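PDB 4ECM: glucose-1-phosphate thymidylyltransferase from Bacillus anthracis, which catalyses the transfer of a thymidylyl group to glucose 1-phosphate, giving dTDP-glucose, the activated sugar from which dTDP-L-rhamnose is built, and pyrophosphate. Local coordinates for residues 192-196 and 237-241; 64-69 and 135-140; 49-53 and 250-254. All coordinates share one frame; numbering follows the deposited sequence.

Interaction 1 of 3, residues 192-196 and 237-241; sequences VTGIY and MSGWW. With DAU (2'deoxy-thymidine-5'-diphospho-alpha-D-glucose), chain B.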
loop_
_atom_site.group_PDB
_atom_site.type_symbol
_atom_site.label_atom_id
_atom_site.label_comp_id
_atom_site.label_asym_id
_atom_site.label_seq_id
_atom_site.Cartn_x
_atom_site.Cartn_y
_atom_site.Cartn_z
ATOM N N VAL A 192 -26.721 20.153 -14.549
ATOM C CA VAL A 192 -27.312 19.119 -13.699
ATOM C C VAL A 192 -26.138 18.578 -12.879
ATOM O O VAL A 192 -25.269 17.862 -13.395
ATOM C CB VAL A 192 -28.009 18.009 -14.521
ATOM C CG1 VAL A 192 -28.595 16.925 -13.602
ATOM C CG2 VAL A 192 -29.105 18.597 -15.384
ATOM N N THR A 193 -26.106 18.950 -11.608
ATOM C CA THR A 193 -25.012 18.579 -10.730
ATOM C C THR A 193 -24.972 17.094 -10.459
ATOM O O THR A 193 -25.935 16.379 -10.729
ATOM C CB THR A 193 -25.118 19.262 -9.372
ATOM O OG1 THR A 193 -26.279 18.777 -8.691
ATOM C CG2 THR A 193 -25.195 20.769 -9.536
ATOM N N GLY A 194 -23.848 16.656 -9.880
ATOM C CA GLY A 194 -23.622 15.268 -9.537
ATOM C C GLY A 194 -24.185 14.836 -8.190
ATOM O O GLY A 194 -23.519 14.106 -7.441
ATOM N N ILE A 195 -25.394 15.296 -7.874
ATOM C CA ILE A 195 -26.092 14.900 -6.660
ATOM C C ILE A 195 -27.439 14.443 -7.151
ATOM O O ILE A 195 -28.228 15.256 -7.626
ATOM C CB ILE A 195 -26.293 16.032 -5.645
ATOM C CG1 ILE A 195 -24.961 16.678 -5.238
ATOM C CG2 ILE A 195 -26.991 15.477 -4.385
ATOM C CD1 ILE A 195 -24.342 17.562 -6.274
ATOM N N TYR A 196 -27.683 13.139 -7.069
ATOM C CA TYR A 196 -28.893 12.535 -7.601
ATOM C C TYR A 196 -29.708 11.823 -6.518
ATOM O O TYR A 196 -29.155 11.146 -5.646
ATOM C CB TYR A 196 -28.506 11.511 -8.679
ATOM C CG TYR A 196 -27.537 12.054 -9.701
ATOM C CD1 TYR A 196 -27.955 12.939 -10.684
ATOM C CD2 TYR A 196 -26.206 11.685 -9.688
ATOM C CE1 TYR A 196 -27.065 13.449 -11.612
ATOM C CE2 TYR A 196 -25.311 12.186 -10.623
ATOM C CZ TYR A 196 -25.744 13.063 -11.575
ATOM O OH TYR A 196 -24.846 13.567 -12.490
ATOM N N MET A 237 -30.183 24.885 -6.734
ATOM C CA MET A 237 -29.401 25.030 -5.518
ATOM C C MET A 237 -29.183 26.481 -5.199
ATOM O O MET A 237 -29.249 27.322 -6.086
ATOM C CB MET A 237 -28.027 24.376 -5.675
ATOM C CG MET A 237 -28.048 22.849 -5.640
ATOM S SD MET A 237 -26.372 22.198 -5.686
ATOM C CE MET A 237 -26.678 20.505 -5.248
ATOM N N SER A 238 -28.963 26.791 -3.919
ATOM C CA SER A 238 -28.837 28.192 -3.460
ATOM C C SER A 238 -27.418 28.758 -3.275
ATOM O O SER A 238 -27.193 29.937 -3.532
ATOM C CB SER A 238 -29.602 28.359 -2.150
ATOM O OG SER A 238 -29.191 27.383 -1.215
ATOM N N GLY A 239 -26.475 27.938 -2.816
ATOM C CA GLY A 239 -25.112 28.415 -2.586
ATOM C C GLY A 239 -24.160 28.053 -3.709
ATOM O O GLY A 239 -24.586 27.866 -4.852
ATOM N N TRP A 240 -22.877 27.901 -3.384
ATOM C CA TRP A 240 -21.907 27.566 -4.398
ATOM C C TRP A 240 -21.763 26.072 -4.624
ATOM O O TRP A 240 -22.132 25.235 -3.781
ATOM C CB TRP A 240 -20.538 28.201 -4.084
ATOM C CG TRP A 240 -19.954 27.865 -2.742
ATOM C CD1 TRP A 240 -20.014 28.635 -1.611
ATOM C CD2 TRP A 240 -19.188 26.705 -2.392
ATOM N NE1 TRP A 240 -19.353 28.020 -0.581
ATOM C CE2 TRP A 240 -18.835 26.834 -1.029
ATOM C CE3 TRP A 240 -18.769 25.571 -3.091
ATOM C CZ2 TRP A 240 -18.093 25.866 -0.353
ATOM C CZ3 TRP A 240 -18.030 24.610 -2.419
ATOM C CH2 TRP A 240 -17.694 24.764 -1.065
ATOM N N TRP A 241 -21.209 25.763 -5.790
ATOM C CA TRP A 241 -20.994 24.406 -6.229
ATOM C C TRP A 241 -19.864 24.363 -7.236
ATOM O O TRP A 241 -19.741 25.238 -8.099
ATOM C CB TRP A 241 -22.244 23.863 -6.915
ATOM C CG TRP A 241 -22.040 22.532 -7.604
ATOM C CD1 TRP A 241 -22.111 21.297 -7.035
ATOM C CD2 TRP A 241 -21.737 22.313 -8.986
ATOM N NE1 TRP A 241 -21.869 20.319 -7.970
ATOM C CE2 TRP A 241 -21.644 20.912 -9.177
ATOM C CE3 TRP A 241 -21.563 23.157 -10.085
ATOM C CZ2 TRP A 241 -21.348 20.341 -10.407
ATOM C CZ3 TRP A 241 -21.287 22.586 -11.324
ATOM C CH2 TRP A 241 -21.178 21.187 -11.471
HETATM O O6 DAU B . -19.826 17.191 -12.124
HETATM C C6 DAU B . -21.152 17.168 -12.656
HETATM C C5 DAU B . -21.169 16.368 -13.951
HETATM O O5 DAU B . -20.647 15.075 -13.660
HETATM C C4 DAU B . -22.582 16.267 -14.536
HETATM O O4 DAU B . -23.070 17.550 -14.908
HETATM C C3 DAU B . -22.636 15.354 -15.759
HETATM O O3 DAU B . -24.012 15.212 -16.172
HETATM C C2 DAU B . -22.031 13.999 -15.375
HETATM O O2 DAU B . -21.953 13.126 -16.517
HETATM C C1 DAU B . -20.643 14.168 -14.768
HETATM O O1 DAU B . -19.752 14.637 -15.774
HETATM P P2 DAU B . -18.160 14.407 -15.641
HETATM O O3P DAU B . -17.562 15.367 -14.640
HETATM O O4P DAU B . -17.620 14.318 -17.040
HETATM O OPP DAU B . -18.087 12.947 -14.948
HETATM P P DAU B . -16.689 12.248 -14.568
HETATM O O1P DAU B . -15.687 13.314 -14.197
HETATM O O2P DAU B . -16.376 11.248 -15.622
HETATM O "O5'" DAU B . -17.053 11.465 -13.206
HETATM C "C5'" DAU B . -17.291 12.205 -12.026
HETATM C "C4'" DAU B . -17.211 11.380 -10.742
HETATM O "O4'" DAU B . -17.835 10.100 -10.831
HETATM C "C3'" DAU B . -15.793 11.170 -10.256
HETATM O "O3'" DAU B . -15.779 11.643 -8.907
HETATM C "C2'" DAU B . -15.552 9.681 -10.308
HETATM C "C1'" DAU B . -16.945 9.081 -10.423
HETATM N N11 DAU B . -17.121 8.047 -11.457
HETATM C C61 DAU B . -16.830 8.390 -12.802
HETATM C C51 DAU B . -16.647 7.409 -13.756
HETATM C C5A DAU B . -16.446 7.792 -15.208
HETATM C C21 DAU B . -17.004 6.697 -11.076
HETATM O O21 DAU B . -17.203 6.381 -9.788
HETATM N N31 DAU B . -16.829 5.708 -11.986
HETATM C C41 DAU B . -16.641 5.997 -13.300
HETATM O O41 DAU B . -16.447 4.999 -14.193
#
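T193 meets the indole of W241 methyl-first. Its CG2 lies over one face of the ring system, 3.7 Å from the centroid of the five-membered ring and 14° off the ring normal, a well-centred CH-pi contact. The threonine torsion sets this up: with chi1 at 66°, CG2 is anti to the carbonyl carbon, while OG1, tucked between the backbone N and the carbonyl carbon, bonds L156 O on the neighbouring strand. One small side chain thus offers a methyl to the indole and a hydroxyl to the sheet.

M237 and I195 carry the rest of the apolar packing. Extended beyond CG, the M237 side chain reaches in from the loop until its CE is 3.9 Å from I195 CD1; the same CE is also 3.9 Å from T193 OG1. I195 CD1 in turn approaches W241 NE1 obliquely at 4.1 Å, so one methyl touches both the methionine tip and the indole.

Polar links to neighbouring residues fix the indole and the chain corner. No hydrogen bond joins the two segments directly, but W241 NE1 and G194 N both donate to N133 OD1, which holds the indole and the turn of the chain to one amide oxygen. F166 adds an edge-to-face ring contact to W241.

The ligand is met from both segments. The glucose O4 of DAU donates a 2.7 Å hydrogen bond to V192 O, and DAU C6 lies in the plane of the indole at its edge, 3.9 Å from W241 CZ2; G194 N is equally close to that carbon. Backbone carbonyl, glycine corner and tryptophan edge together form part of the glucose subsite in the sugar-nucleotide pocket of this nucleotidyltransferase fold, beside the bend in strand 190-198.

Interaction 2 of 3, residues 64-69 and 135-140; sequences KLKQCD and FSDDIR
K64 runs its side chain across the ring of F135 and ends among backbone carbonyls. The chain bends at chi2 (-65°) and is extended from there, which lays CE over one ring face, 3.9 Å from the centroid, as a CH-pi contact. NZ then goes past the ring, in an off-centre cation-pi position, and donates to two carbonyls: D137 O at 2.8 Å and F135 O at 2.9 Å. The D137 bond arrives well above the carbonyl plane. The loop's main chain thus supplies the two firm acceptors, and a water that bridges S136 O and D138 OD1 accepts a weak third bond; the nearby D138 carboxylate would probably favour the ammonium's charge.

R140 works at the other end, where helix 57-67 stops in a Schellman motif with D69, at positive phi, as its C-prime residue. The arginine chain, extended as far as CD, bends at chi3 so that NH1 serves both Q67 O, at 2.9 Å, and D69 OD1, at 3.0 Å. The second is a salt bridge whose hydrogen bond is nearly straight (N-H...O 176°); OD1 lies in the guanidinium plane, yet is itself met from above the carboxylate plane. The positive charge at a helix C-terminus probably interacts favourably with the helix dipole.

Between the two cations, I139 points into the helix face. In one of two conformers deposited for I139, and likewise for C68, I139 CD1 packs 3.5 Å from K64 O and lies 4.1 Å from L65 CD2, while CG1 is 3.9 Å from C68 CB. Beside it a water takes the N-H of I139 and donates to K64 O, tying loop to helix through their backbones.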
loop_
_atom_site.group_PDB
_atom_site.type_symbol
_atom_site.label_atom_id
_atom_site.label_comp_id
_atom_site.label_asym_id
_atom_site.label_seq_id
_atom_site.Cartn_x
_atom_site.Cartn_y
_atom_site.Cartn_z
ATOM N N LYS A 64 -21.898 15.450 4.051
ATOM C CA LYS A 64 -23.187 15.843 3.483
ATOM C C LYS A 64 -24.266 14.813 3.803
ATOM O O LYS A 64 -25.381 15.166 4.180
ATOM C CB LYS A 64 -23.118 15.999 1.961
ATOM C CG LYS A 64 -22.380 17.200 1.457
ATOM C CD LYS A 64 -23.067 18.520 1.837
ATOM C CE LYS A 64 -22.241 19.685 1.322
ATOM N NZ LYS A 64 -22.665 20.973 1.864
ATOM N N LEU A 65 -23.934 13.541 3.619
ATOM C CA LEU A 65 -24.877 12.458 3.882
ATOM C C LEU A 65 -25.142 12.323 5.385
ATOM O O LEU A 65 -26.292 12.232 5.827
ATOM C CB LEU A 65 -24.366 11.149 3.277
ATOM C CG LEU A 65 -24.310 11.113 1.743
ATOM C CD1 LEU A 65 -23.453 9.955 1.233
ATOM C CD2 LEU A 65 -25.733 11.076 1.136
ATOM N N LYS A 66 -24.089 12.354 6.179
ATOM C CA LYS A 66 -24.259 12.226 7.613
ATOM C C LYS A 66 -25.189 13.313 8.167
ATOM O O LYS A 66 -26.058 13.023 8.987
ATOM C CB LYS A 66 -22.938 12.323 8.348
ATOM C CG LYS A 66 -23.113 12.109 9.854
ATOM C CD LYS A 66 -21.879 12.464 10.606
ATOM C CE LYS A 66 -22.059 12.207 12.102
ATOM N NZ LYS A 66 -20.844 12.617 12.856
ATOM N N GLN A 67 -24.987 14.553 7.721
ATOM C CA GLN A 67 -25.817 15.673 8.153
ATOM C C GLN A 67 -27.292 15.459 7.877
ATOM O O GLN A 67 -28.127 16.050 8.553
ATOM C CB GLN A 67 -25.361 16.986 7.522
ATOM C CG GLN A 67 -24.057 17.533 8.099
ATOM C CD GLN A 67 -24.137 17.823 9.607
ATOM O OE1 GLN A 67 -23.900 16.935 10.450
ATOM N NE2 GLN A 67 -24.424 19.081 9.944
ATOM N N CYS A 68 -27.600 14.633 6.889
ATOM C CA CYS A 68 -28.973 14.319 6.574
ATOM C C CYS A 68 -29.439 13.011 7.272
ATOM O O CYS A 68 -30.496 12.471 6.962
ATOM C CB CYS A 68 -29.118 14.177 5.071
ATOM S SG CYS A 68 -30.783 14.405 4.608
ATOM N N ASP A 69 -28.647 12.518 8.219
ATOM C CA ASP A 69 -28.964 11.271 8.939
ATOM C C ASP A 69 -28.978 10.058 7.986
ATOM O O ASP A 69 -29.674 9.085 8.220
ATOM C CB ASP A 69 -30.273 11.378 9.752
ATOM C CG ASP A 69 -30.175 12.408 10.864
ATOM O OD1 ASP A 69 -31.136 13.189 11.063
ATOM O OD2 ASP A 69 -29.111 12.454 11.518
ATOM N N PHE A 135 -19.901 21.375 -2.661
ATOM C CA PHE A 135 -20.916 22.419 -2.630
ATOM C C PHE A 135 -21.289 22.827 -1.212
ATOM O O PHE A 135 -21.073 22.060 -0.270
ATOM C CB PHE A 135 -22.147 21.934 -3.389
ATOM C CG PHE A 135 -22.692 20.647 -2.890
ATOM C CD1 PHE A 135 -23.787 20.620 -2.049
ATOM C CD2 PHE A 135 -22.106 19.441 -3.253
ATOM C CE1 PHE A 135 -24.284 19.424 -1.581
ATOM C CE2 PHE A 135 -22.587 18.251 -2.771
ATOM C CZ PHE A 135 -23.681 18.235 -1.938
ATOM N N SER A 136 -21.866 24.028 -1.066
ATOM C CA SER A 136 -22.241 24.562 0.259
ATOM C C SER A 136 -23.632 24.182 0.794
ATOM O O SER A 136 -23.827 24.118 1.996
ATOM C CB SER A 136 -22.112 26.089 0.280
ATOM O OG SER A 136 -22.950 26.698 -0.682
ATOM N N ASP A 137 -24.609 23.963 -0.070
ATOM C CA ASP A 137 -25.942 23.642 0.437
ATOM C C ASP A 137 -26.001 22.387 1.288
ATOM O O ASP A 137 -25.276 21.423 1.024
ATOM C CB ASP A 137 -26.915 23.412 -0.720
ATOM C CG ASP A 137 -27.497 24.688 -1.279
ATOM O OD1 ASP A 137 -27.136 25.804 -0.824
ATOM O OD2 ASP A 137 -28.359 24.553 -2.174
ATOM N N ASP A 138 -26.886 22.403 2.291
ATOM C CA ASP A 138 -27.217 21.209 3.048
ATOM C C ASP A 138 -28.144 20.449 2.084
ATOM O O ASP A 138 -28.894 21.068 1.348
ATOM C CB ASP A 138 -28.032 21.508 4.326
ATOM C CG ASP A 138 -27.257 22.307 5.382
ATOM O OD1 ASP A 138 -26.007 22.302 5.361
ATOM O OD2 ASP A 138 -27.930 22.919 6.257
ATOM N N ILE A 139 -28.106 19.121 2.093
ATOM C CA ILE A 139 -28.978 18.355 1.191
ATOM C C ILE A 139 -30.330 18.020 1.809
ATOM O O ILE A 139 -31.258 17.665 1.087
ATOM C CB ILE A 139 -28.330 17.038 0.702
ATOM C CG1 ILE A 139 -28.080 16.092 1.887
ATOM C CG2 ILE A 139 -27.072 17.339 -0.089
ATOM C CD1 ILE A 139 -27.568 14.713 1.487
ATOM N N ARG A 140 -30.438 18.129 3.132
ATOM C CA ARG A 140 -31.682 17.793 3.838
ATOM C C ARG A 140 -32.966 18.330 3.231
ATOM O O ARG A 140 -33.922 17.583 3.077
ATOM C CB ARG A 140 -31.605 18.169 5.332
ATOM C CG ARG A 140 -32.875 17.817 6.140
ATOM C CD ARG A 140 -32.737 18.222 7.626
ATOM N NE ARG A 140 -31.661 17.488 8.301
ATOM C CZ ARG A 140 -31.825 16.331 8.941
ATOM N NH1 ARG A 140 -30.792 15.729 9.516
ATOM N NH2 ARG A 140 -33.019 15.771 9.014
HETATM O O HOH W 1 -26.055 17.819 3.985
HETATM O O HOH W 2 -23.636 22.544 4.287
HETATM O O HOH W 3 -24.777 20.886 7.428
HETATM O O HOH W 4 -33.440 12.562 10.120
#

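Interaction 3 of 3, residues 49-53 and 250-254; sequences LLPVG and LQRAN
With chi1 at -87° and chi2 at -93°, N254 turns its amide back along its own helix and out toward P51 and G53, in the short, weakly bonded strand 51-52 and the turn after it. ND2 then uses its hydrogens on two carbonyls: L250 O one turn earlier, at 2.9 Å, and P51 O across the contact, at 3.0 Å. Both acceptors lie close to the amide plane. On the other side of the amide, OD1 accepts from G53 N at 3.0 Å, the donor standing 62° above the carbonyl plane. L250 O accepts from N254 N as well as ND2, from opposite faces.

Apolar contacts flank the amide. L250 sends CD2 to L50 CD1, 4.2 Å away, their side chains crossing at about a right angle, and CD1 to V52 CG2 at 4.1 Å. V52 CG1 lies 4.1 Å from A253 CB. M57 of helix 57-67 packs against both V52 and L250.

The second subunit comes in here too: Q251 NE2 of that chain donates to N254 OD1, with the reciprocal bond also made, and P51 packs against P51 of the second subunit. In this buried amide ND2 faces two carbonyl oxygens and OD1 two N-H donors, so a flipped amide would set like against like; this fixes which end is which, and the same group joins helix 247-256 to segment 49-53 and to the subunit interface.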
loop_
_atom_site.group_PDB
_atom_site.type_symbol
_atom_site.label_atom_id
_atom_site.label_comp_id
_atom_site.label_asym_id
_atom_site.label_seq_id
_atom_site.Cartn_x
_atom_site.Cartn_y
_atom_site.Cartn_z
ATOM N N LEU A 49 -9.056 11.460 -2.633
ATOM C CA LEU A 49 -8.304 11.510 -1.404
ATOM C C LEU A 49 -7.369 12.729 -1.413
ATOM O O LEU A 49 -6.592 12.924 -0.473
ATOM C CB LEU A 49 -7.518 10.227 -1.174
ATOM C CG LEU A 49 -8.370 8.963 -1.086
ATOM C CD1 LEU A 49 -7.467 7.729 -0.833
ATOM C CD2 LEU A 49 -9.463 9.092 0.007
ATOM N N LEU A 50 -7.453 13.549 -2.464
ATOM C CA LEU A 50 -6.672 14.783 -2.534
ATOM C C LEU A 50 -7.323 15.845 -1.638
ATOM O O LEU A 50 -8.534 15.833 -1.409
ATOM C CB LEU A 50 -6.597 15.303 -3.970
ATOM C CG LEU A 50 -5.888 14.410 -4.996
ATOM C CD1 LEU A 50 -5.895 15.095 -6.378
ATOM C CD2 LEU A 50 -4.459 14.091 -4.565
ATOM N N PRO A 51 -6.529 16.775 -1.131
ATOM C CA PRO A 51 -7.101 17.792 -0.269
ATOM C C PRO A 51 -8.086 18.740 -0.948
ATOM O O PRO A 51 -7.872 19.148 -2.102
ATOM C CB PRO A 51 -5.875 18.619 0.161
ATOM C CG PRO A 51 -4.731 17.762 -0.072
ATOM C CD PRO A 51 -5.067 16.866 -1.200
ATOM N N VAL A 52 -9.159 19.050 -0.218
ATOM C CA VAL A 52 -10.122 20.085 -0.570
ATOM C C VAL A 52 -10.341 20.816 0.764
ATOM O O VAL A 52 -11.142 20.388 1.619
ATOM C CB VAL A 52 -11.416 19.546 -1.144
ATOM C CG1 VAL A 52 -12.445 20.681 -1.262
ATOM C CG2 VAL A 52 -11.150 18.874 -2.536
ATOM N N GLY A 53 -9.609 21.903 0.963
ATOM C CA GLY A 53 -9.652 22.579 2.251
ATOM C C GLY A 53 -8.759 21.757 3.164
ATOM O O GLY A 53 -7.691 21.290 2.749
ATOM N N LEU A 250 -10.222 22.134 -9.072
ATOM C CA LEU A 250 -9.741 21.572 -7.803
ATOM C C LEU A 250 -9.223 22.711 -6.921
ATOM O O LEU A 250 -9.488 22.764 -5.720
ATOM C CB LEU A 250 -8.626 20.536 -8.040
ATOM C CG LEU A 250 -7.879 20.013 -6.811
ATOM C CD1 LEU A 250 -8.821 19.259 -5.854
ATOM C CD2 LEU A 250 -6.722 19.116 -7.246
ATOM N N GLN A 251 -8.456 23.609 -7.518
ATOM C CA GLN A 251 -7.932 24.770 -6.782
ATOM C C GLN A 251 -9.064 25.668 -6.297
ATOM O O GLN A 251 -9.012 26.196 -5.182
ATOM C CB GLN A 251 -6.958 25.555 -7.637
ATOM C CG GLN A 251 -5.673 24.792 -7.952
ATOM C CD GLN A 251 -4.896 24.405 -6.712
ATOM O OE1 GLN A 251 -4.921 25.115 -5.699
ATOM N NE2 GLN A 251 -4.181 23.280 -6.786
ATOM N N ARG A 252 -10.091 25.828 -7.127
ATOM C CA ARG A 252 -11.255 26.639 -6.772
ATOM C C ARG A 252 -11.960 26.022 -5.572
ATOM O O ARG A 252 -12.288 26.712 -4.609
ATOM C CB ARG A 252 -12.226 26.691 -7.944
ATOM C CG ARG A 252 -13.416 27.635 -7.775
ATOM C CD ARG A 252 -14.419 27.325 -8.864
ATOM N NE ARG A 252 -13.722 27.142 -10.131
ATOM C CZ ARG A 252 -14.161 26.389 -11.127
ATOM N NH1 ARG A 252 -13.430 26.293 -12.231
ATOM N NH2 ARG A 252 -15.307 25.721 -11.005
ATOM N N ALA A 253 -12.187 24.715 -5.636
ATOM C CA ALA A 253 -12.845 23.991 -4.543
ATOM C C ALA A 253 -12.045 24.194 -3.256
ATOM O O ALA A 253 -12.618 24.440 -2.194
ATOM C CB ALA A 253 -12.961 22.495 -4.880
ATOM N N ASN A 254 -10.718 24.095 -3.349
ATOM C CA ASN A 254 -9.879 24.345 -2.180
ATOM C C ASN A 254 -10.081 25.725 -1.573
ATOM O O ASN A 254 -10.212 25.840 -0.346
ATOM C CB ASN A 254 -8.384 24.127 -2.468
ATOM C CG ASN A 254 -7.973 22.694 -2.276
ATOM O OD1 ASN A 254 -7.536 22.327 -1.191
ATOM N ND2 ASN A 254 -8.165 21.856 -3.296
#

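In the fold
From the N terminus the chain first passes 49-53, then 64-69 at the end of helix 57-67. Interaction 2 is the first to close, when the chain reaches 135-140 beyond strand 133-135. A second loop opens at 192-196 on strand 190-198 and closes at 237-241 as interaction 1. Helix 247-256 then returns to 49-53, so interaction 3 closes the longest loop, with the other two nested in series inside it; none cross. Interactions 1 and 2 adjoin, linked by a probable hydrogen bond between W240 O and S136 N, and join the sugar pocket to helix 57-67. Interaction 3, about 17 and 18 Å from them between centres, joins the late helix to the early chain beside a neighbouring subunit.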